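Local coordinates for hypothetical sugar ABC-transporter sugar binding protein (Arthrobacter globiformis, PDB 7BVT) that probably captures cyclic alpha-maltosyl-1,6-maltose outside the cell as the substrate-binding protein of a sugar ABC transporter, at residues L176-Q189 with L237-F251. Residues are numbered along the deposited sequence; the frame is centred on the assembly and turned at random.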
loop_
_atom_site.group_PDB
_atom_site.type_symbol
_atom_site.label_atom_id
_atom_site.label_comp_id
_atom_site.label_asym_id
_atom_site.label_seq_id
_atom_site.Cartn_x
_atom_site.Cartn_y
_atom_site.Cartn_z
ATOM N N LEU A 176 -28.670 -3.754 -0.406
ATOM C CA LEU A 176 -29.143 -4.224 -1.720
ATOM C C LEU A 176 -30.679 -4.391 -1.655
ATOM O O LEU A 176 -31.339 -3.925 -2.601
ATOM C CB LEU A 176 -28.436 -5.530 -2.051
ATOM C CG LEU A 176 -28.892 -6.199 -3.334
ATOM C CD1 LEU A 176 -28.534 -5.349 -4.556
ATOM C CD2 LEU A 176 -28.405 -7.636 -3.366
ATOM N N ASP A 177 -31.169 -5.057 -0.624
ATOM C CA ASP A 177 -32.614 -5.423 -0.459
ATOM C C ASP A 177 -33.421 -4.115 -0.424
ATOM O O ASP A 177 -34.474 -4.023 -1.096
ATOM C CB ASP A 177 -32.838 -6.292 0.786
ATOM C CG ASP A 177 -32.372 -7.726 0.633
ATOM O OD1 ASP A 177 -32.033 -8.121 -0.478
ATOM O OD2 ASP A 177 -32.309 -8.393 1.636
ATOM N N GLU A 178 -32.971 -3.131 0.355
ATOM C CA GLU A 178 -33.726 -1.888 0.640
ATOM C C GLU A 178 -33.531 -0.854 -0.463
ATOM O O GLU A 178 -34.461 -0.085 -0.663
ATOM C CB GLU A 178 -33.339 -1.321 2.004
ATOM C CG GLU A 178 -33.749 -2.198 3.167
ATOM C CD GLU A 178 -35.250 -2.451 3.373
ATOM O OE1 GLU A 178 -36.058 -1.682 2.861
ATOM O OE2 GLU A 178 -35.593 -3.411 4.065
ATOM N N THR A 179 -32.414 -0.804 -1.194
ATOM C CA THR A 179 -32.147 0.306 -2.156
ATOM C C THR A 179 -31.902 -0.143 -3.596
ATOM O O THR A 179 -31.809 0.749 -4.470
ATOM C CB THR A 179 -30.965 1.182 -1.732
ATOM O OG1 THR A 179 -29.734 0.481 -1.991
ATOM C CG2 THR A 179 -31.075 1.534 -0.275
ATOM N N GLY A 180 -31.699 -1.436 -3.830
ATOM C CA GLY A 180 -31.312 -1.974 -5.141
ATOM C C GLY A 180 -29.849 -1.692 -5.494
ATOM O O GLY A 180 -29.408 -2.074 -6.562
ATOM N N LYS A 181 -29.092 -1.059 -4.603
ATOM C CA LYS A 181 -27.698 -0.696 -4.896
ATOM C C LYS A 181 -26.744 -1.728 -4.277
ATOM O O LYS A 181 -27.006 -2.289 -3.194
ATOM C CB LYS A 181 -27.440 0.704 -4.344
ATOM C CG LYS A 181 -28.144 1.807 -5.117
ATOM C CD LYS A 181 -28.079 3.167 -4.489
ATOM C CE LYS A 181 -28.982 4.155 -5.213
ATOM N NZ LYS A 181 -28.829 5.554 -4.724
ATOM N N PRO A 182 -25.557 -1.930 -4.900
ATOM C CA PRO A 182 -24.548 -2.809 -4.304
ATOM C C PRO A 182 -24.203 -2.299 -2.908
ATOM O O PRO A 182 -24.012 -1.082 -2.750
ATOM C CB PRO A 182 -23.310 -2.701 -5.217
ATOM C CG PRO A 182 -23.826 -2.064 -6.479
ATOM C CD PRO A 182 -25.019 -1.230 -6.063
ATOM N N GLY A 183 -24.114 -3.216 -1.930
ATOM C CA GLY A 183 -23.799 -2.863 -0.543
ATOM C C GLY A 183 -22.312 -2.640 -0.384
ATOM O O GLY A 183 -21.935 -1.973 0.570
ATOM N N TYR A 184 -21.505 -3.246 -1.263
ATOM C CA TYR A 184 -20.027 -3.275 -1.083
ATOM C C TYR A 184 -19.378 -3.531 -2.451
ATOM O O TYR A 184 -19.735 -4.539 -3.077
ATOM C CB TYR A 184 -19.655 -4.338 -0.059
ATOM C CG TYR A 184 -18.175 -4.567 0.100
ATOM C CD1 TYR A 184 -17.332 -3.585 0.628
ATOM C CD2 TYR A 184 -17.625 -5.795 -0.200
ATOM C CE1 TYR A 184 -15.973 -3.820 0.791
ATOM C CE2 TYR A 184 -16.266 -6.043 -0.010
ATOM C CZ TYR A 184 -15.447 -5.065 0.507
ATOM O OH TYR A 184 -14.100 -5.288 0.636
ATOM N N ASP A 185 -18.426 -2.704 -2.871
ATOM C CA ASP A 185 -17.732 -2.945 -4.164
ATOM C C ASP A 185 -16.568 -3.908 -3.921
ATOM O O ASP A 185 -15.792 -3.650 -2.981
ATOM C CB ASP A 185 -17.175 -1.654 -4.777
ATOM C CG ASP A 185 -18.211 -0.687 -5.308
ATOM O OD1 ASP A 185 -19.413 -0.966 -5.168
ATOM O OD2 ASP A 185 -17.768 0.326 -5.845
ATOM N N LEU A 186 -16.393 -4.872 -4.821
ATOM C CA LEU A 186 -15.159 -5.681 -4.891
ATOM C C LEU A 186 -14.381 -5.297 -6.130
ATOM O O LEU A 186 -14.986 -4.984 -7.195
ATOM C CB LEU A 186 -15.484 -7.169 -4.915
ATOM C CG LEU A 186 -15.879 -7.757 -3.585
ATOM C CD1 LEU A 186 -16.435 -9.128 -3.850
ATOM C CD2 LEU A 186 -14.689 -7.755 -2.617
ATOM N N TYR A 187 -13.049 -5.341 -6.004
ATOM C CA TYR A 187 -12.146 -5.026 -7.128
ATOM C C TYR A 187 -11.923 -6.329 -7.880
ATOM O O TYR A 187 -10.989 -7.062 -7.579
ATOM C CB TYR A 187 -10.878 -4.346 -6.612
ATOM C CG TYR A 187 -10.221 -3.450 -7.623
ATOM C CD1 TYR A 187 -9.645 -3.980 -8.776
ATOM C CD2 TYR A 187 -10.210 -2.080 -7.449
ATOM C CE1 TYR A 187 -9.067 -3.168 -9.729
ATOM C CE2 TYR A 187 -9.617 -1.252 -8.391
ATOM C CZ TYR A 187 -9.051 -1.805 -9.531
ATOM O OH TYR A 187 -8.480 -1.014 -10.494
ATOM N N THR A 188 -12.823 -6.653 -8.823
ATOM C CA THR A 188 -12.940 -8.025 -9.347
ATOM C C THR A 188 -12.302 -8.185 -10.728
ATOM O O THR A 188 -12.254 -9.332 -11.132
ATOM C CB THR A 188 -14.405 -8.463 -9.443
ATOM O OG1 THR A 188 -15.124 -7.565 -10.285
ATOM C CG2 THR A 188 -15.123 -8.496 -8.117
ATOM N N GLN A 189 -11.839 -7.117 -11.383
ATOM C CA GLN A 189 -11.175 -7.282 -12.702
ATOM C C GLN A 189 -9.661 -7.022 -12.628
ATOM O O GLN A 189 -9.222 -5.966 -12.112
ATOM C CB GLN A 189 -11.835 -6.368 -13.718
ATOM C CG GLN A 189 -13.286 -6.761 -13.938
ATOM C CD GLN A 189 -13.908 -5.862 -14.974
ATOM O OE1 GLN A 189 -14.484 -4.834 -14.645
ATOM N NE2 GLN A 189 -13.672 -6.199 -16.232
ATOM N N LEU A 237 -20.204 -12.789 -1.646
ATOM C CA LEU A 237 -20.626 -11.372 -1.872
ATOM C C LEU A 237 -21.142 -11.205 -3.303
ATOM O O LEU A 237 -22.170 -10.548 -3.497
ATOM C CB LEU A 237 -19.471 -10.398 -1.587
ATOM C CG LEU A 237 -19.143 -10.248 -0.106
ATOM C CD1 LEU A 237 -17.764 -9.631 0.090
ATOM C CD2 LEU A 237 -20.202 -9.366 0.568
ATOM N N ILE A 238 -20.443 -11.772 -4.287
ATOM C CA ILE A 238 -20.817 -11.605 -5.715
ATOM C C ILE A 238 -22.116 -12.380 -5.974
ATOM O O ILE A 238 -23.016 -11.767 -6.612
ATOM C CB ILE A 238 -19.685 -12.113 -6.607
ATOM C CG1 ILE A 238 -18.453 -11.229 -6.469
ATOM C CG2 ILE A 238 -20.172 -12.222 -8.048
ATOM C CD1 ILE A 238 -17.168 -11.861 -7.030
ATOM N N ASP A 239 -22.197 -13.617 -5.482
ATOM C CA ASP A 239 -23.316 -14.566 -5.759
ATOM C C ASP A 239 -24.585 -13.950 -5.172
ATOM O O ASP A 239 -25.653 -14.113 -5.794
ATOM C CB ASP A 239 -23.061 -15.985 -5.222
ATOM C CG ASP A 239 -22.160 -16.851 -6.111
ATOM O OD1 ASP A 239 -21.839 -16.423 -7.263
ATOM O OD2 ASP A 239 -21.718 -17.926 -5.614
ATOM N N SER A 240 -24.490 -13.283 -4.012
ATOM C CA SER A 240 -25.676 -12.643 -3.350
ATOM C C SER A 240 -26.137 -11.418 -4.136
ATOM O O SER A 240 -27.222 -10.902 -3.795
ATOM C CB SER A 240 -25.381 -12.298 -1.925
ATOM O OG SER A 240 -24.335 -11.334 -1.818
ATOM N N GLY A 241 -25.312 -10.863 -5.035
ATOM C CA GLY A 241 -25.536 -9.545 -5.641
ATOM C C GLY A 241 -25.114 -8.362 -4.781
ATOM O O GLY A 241 -25.226 -7.220 -5.284
ATOM N N VAL A 242 -24.645 -8.617 -3.545
ATOM C CA VAL A 242 -24.160 -7.495 -2.665
ATOM C C VAL A 242 -22.974 -6.792 -3.322
ATOM O O VAL A 242 -22.913 -5.548 -3.272
ATOM C CB VAL A 242 -23.848 -7.964 -1.244
ATOM C CG1 VAL A 242 -23.093 -6.890 -0.466
ATOM C CG2 VAL A 242 -25.111 -8.385 -0.517
ATOM N N SER A 243 -22.091 -7.548 -3.979
ATOM C CA SER A 243 -20.872 -7.025 -4.658
ATOM C C SER A 243 -20.808 -7.525 -6.097
ATOM O O SER A 243 -20.165 -8.540 -6.336
ATOM C CB SER A 243 -19.647 -7.534 -3.909
ATOM O OG SER A 243 -19.743 -7.155 -2.550
ATOM N N PRO A 244 -21.537 -6.939 -7.066
ATOM C CA PRO A 244 -21.555 -7.533 -8.390
ATOM C C PRO A 244 -20.166 -7.619 -9.005
ATOM O O PRO A 244 -19.341 -6.777 -8.792
ATOM C CB PRO A 244 -22.478 -6.608 -9.208
ATOM C CG PRO A 244 -23.388 -6.019 -8.159
ATOM C CD PRO A 244 -22.496 -5.822 -6.946
ATOM N N TYR A 245 -20.011 -8.611 -9.861
ATOM C CA TYR A 245 -18.810 -8.788 -10.707
ATOM C C TYR A 245 -18.685 -7.648 -11.704
ATOM O O TYR A 245 -19.709 -7.197 -12.278
ATOM C CB TYR A 245 -18.849 -10.131 -11.438
ATOM C CG TYR A 245 -17.721 -10.252 -12.435
ATOM C CD1 TYR A 245 -16.406 -10.247 -12.012
ATOM C CD2 TYR A 245 -17.965 -10.337 -13.798
ATOM C CE1 TYR A 245 -15.358 -10.370 -12.916
ATOM C CE2 TYR A 245 -16.931 -10.423 -14.718
ATOM C CZ TYR A 245 -15.624 -10.469 -14.277
ATOM O OH TYR A 245 -14.608 -10.546 -15.197
ATOM N N ALA A 246 -17.458 -7.171 -11.902
ATOM C CA ALA A 246 -17.106 -6.130 -12.902
ATOM C C ALA A 246 -17.930 -4.850 -12.683
ATOM O O ALA A 246 -18.352 -4.190 -13.675
ATOM C CB ALA A 246 -17.269 -6.706 -14.298
ATOM N N LYS A 247 -18.097 -4.432 -11.439
ATOM C CA LYS A 247 -18.872 -3.218 -11.063
ATOM C C LYS A 247 -18.080 -2.381 -10.064
ATOM O O LYS A 247 -18.689 -1.682 -9.264
ATOM C CB LYS A 247 -20.226 -3.613 -10.461
ATOM C CG LYS A 247 -21.245 -4.137 -11.470
ATOM C CD LYS A 247 -21.491 -3.216 -12.641
ATOM C CE LYS A 247 -21.930 -1.834 -12.224
ATOM N NZ LYS A 247 -22.493 -1.082 -13.374
ATOM N N TRP A 248 -16.757 -2.418 -10.117
ATOM C CA TRP A 248 -15.941 -1.519 -9.259
ATOM C C TRP A 248 -16.339 -0.069 -9.540
ATOM O O TRP A 248 -16.515 0.268 -10.712
ATOM C CB TRP A 248 -14.437 -1.730 -9.471
ATOM C CG TRP A 248 -13.641 -0.764 -8.646
ATOM C CD1 TRP A 248 -13.046 0.403 -9.039
ATOM C CD2 TRP A 248 -13.460 -0.834 -7.228
ATOM N NE1 TRP A 248 -12.476 1.052 -7.965
ATOM C CE2 TRP A 248 -12.747 0.318 -6.831
ATOM C CE3 TRP A 248 -13.829 -1.762 -6.253
ATOM C CZ2 TRP A 248 -12.357 0.531 -5.504
ATOM C CZ3 TRP A 248 -13.487 -1.526 -4.939
ATOM C CH2 TRP A 248 -12.735 -0.411 -4.574
ATOM N N GLY A 249 -16.438 0.774 -8.524
ATOM C CA GLY A 249 -16.540 2.237 -8.704
ATOM C C GLY A 249 -17.954 2.719 -8.451
ATOM O O GLY A 249 -18.146 3.960 -8.368
ATOM N N GLU A 250 -18.909 1.812 -8.241
ATOM C CA GLU A 250 -20.285 2.228 -7.829
ATOM C C GLU A 250 -20.263 3.051 -6.533
ATOM O O GLU A 250 -21.028 4.045 -6.385
ATOM C CB GLU A 250 -21.209 1.029 -7.719
ATOM C CG GLU A 250 -21.465 0.364 -9.028
ATOM C CD GLU A 250 -21.907 1.295 -10.150
ATOM O OE1 GLU A 250 -22.969 1.949 -9.979
ATOM O OE2 GLU A 250 -21.179 1.366 -11.176
ATOM N N PHE A 251 -19.430 2.658 -5.570
ATOM C CA PHE A 251 -19.319 3.337 -4.267
ATOM C C PHE A 251 -18.833 4.761 -4.523
ATOM O O PHE A 251 -19.408 5.709 -3.967
ATOM C CB PHE A 251 -18.325 2.592 -3.363
ATOM C CG PHE A 251 -17.959 3.388 -2.150
ATOM C CD1 PHE A 251 -18.896 3.751 -1.199
ATOM C CD2 PHE A 251 -16.662 3.851 -1.989
ATOM C CE1 PHE A 251 -18.536 4.506 -0.098
ATOM C CE2 PHE A 251 -16.333 4.670 -0.941
ATOM C CZ PHE A 251 -17.263 4.997 0.012
HETATM O O HOH W 1 -20.195 -2.675 -7.132
HETATM O O HOH W 2 -18.743 -5.066 -6.632
HETATM O O HOH W 3 -16.805 -5.765 -9.121
HETATM O O HOH W 4 -14.929 -3.366 -12.506
#
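Asp185 turns its carboxylate into the loop 247-251, where a single oxygen, OD2, takes two backbone donors from opposite faces of its plane. Phe251 N reaches Asp185 OD2 nearly straight at 2.9 Å, on the syn side though tilted out of the carboxylate plane, and Gly249 N reaches Asp185 OD2 at 3.0 Å from well above that plane, on the other face. Aspartate suits this place because its short side chain, with CG beside the backbone N (chi1 -70°), brings an acceptor to one amide inside the type II turn Lys247-Glu250 (Gly249) and one just beyond it (Phe251); Gly249 supplies the positive phi that the turn needs. The other oxygen, OD1, receives a water that also donates to Lys247 O, so both oxygens hold the loop.

Further along, Tyr187 lays its CD2 over the centre of one face of the broad Trp248 indole, 3.5 Å from Trp248 CD2, with the two ring planes inclined at 43°. In this bacterial solute-binding protein Tyr187 belongs to the glycan pocket and touches a bound glucose unit, so Trp248 probably helps to position the Tyr187 side chain from the second shell. The edge of the same indole meets Leu186 O, while Asp185 CB lies near Trp248 CZ3.

Ser243 OG bonds to Tyr184 O at 2.7 Å, from above the carbonyl plane, and also sits at the edge of the Tyr184 ring. Serine's short hydroxyl reaches that carbonyl while its CB still takes Leu186 CD1, which also packs against Leu237 CB and Ile238 CG1, at the end of helix 225-239. A water accepting from Lys247 N and Thr188 OG1 donates to Leu186 O and Pro244 O.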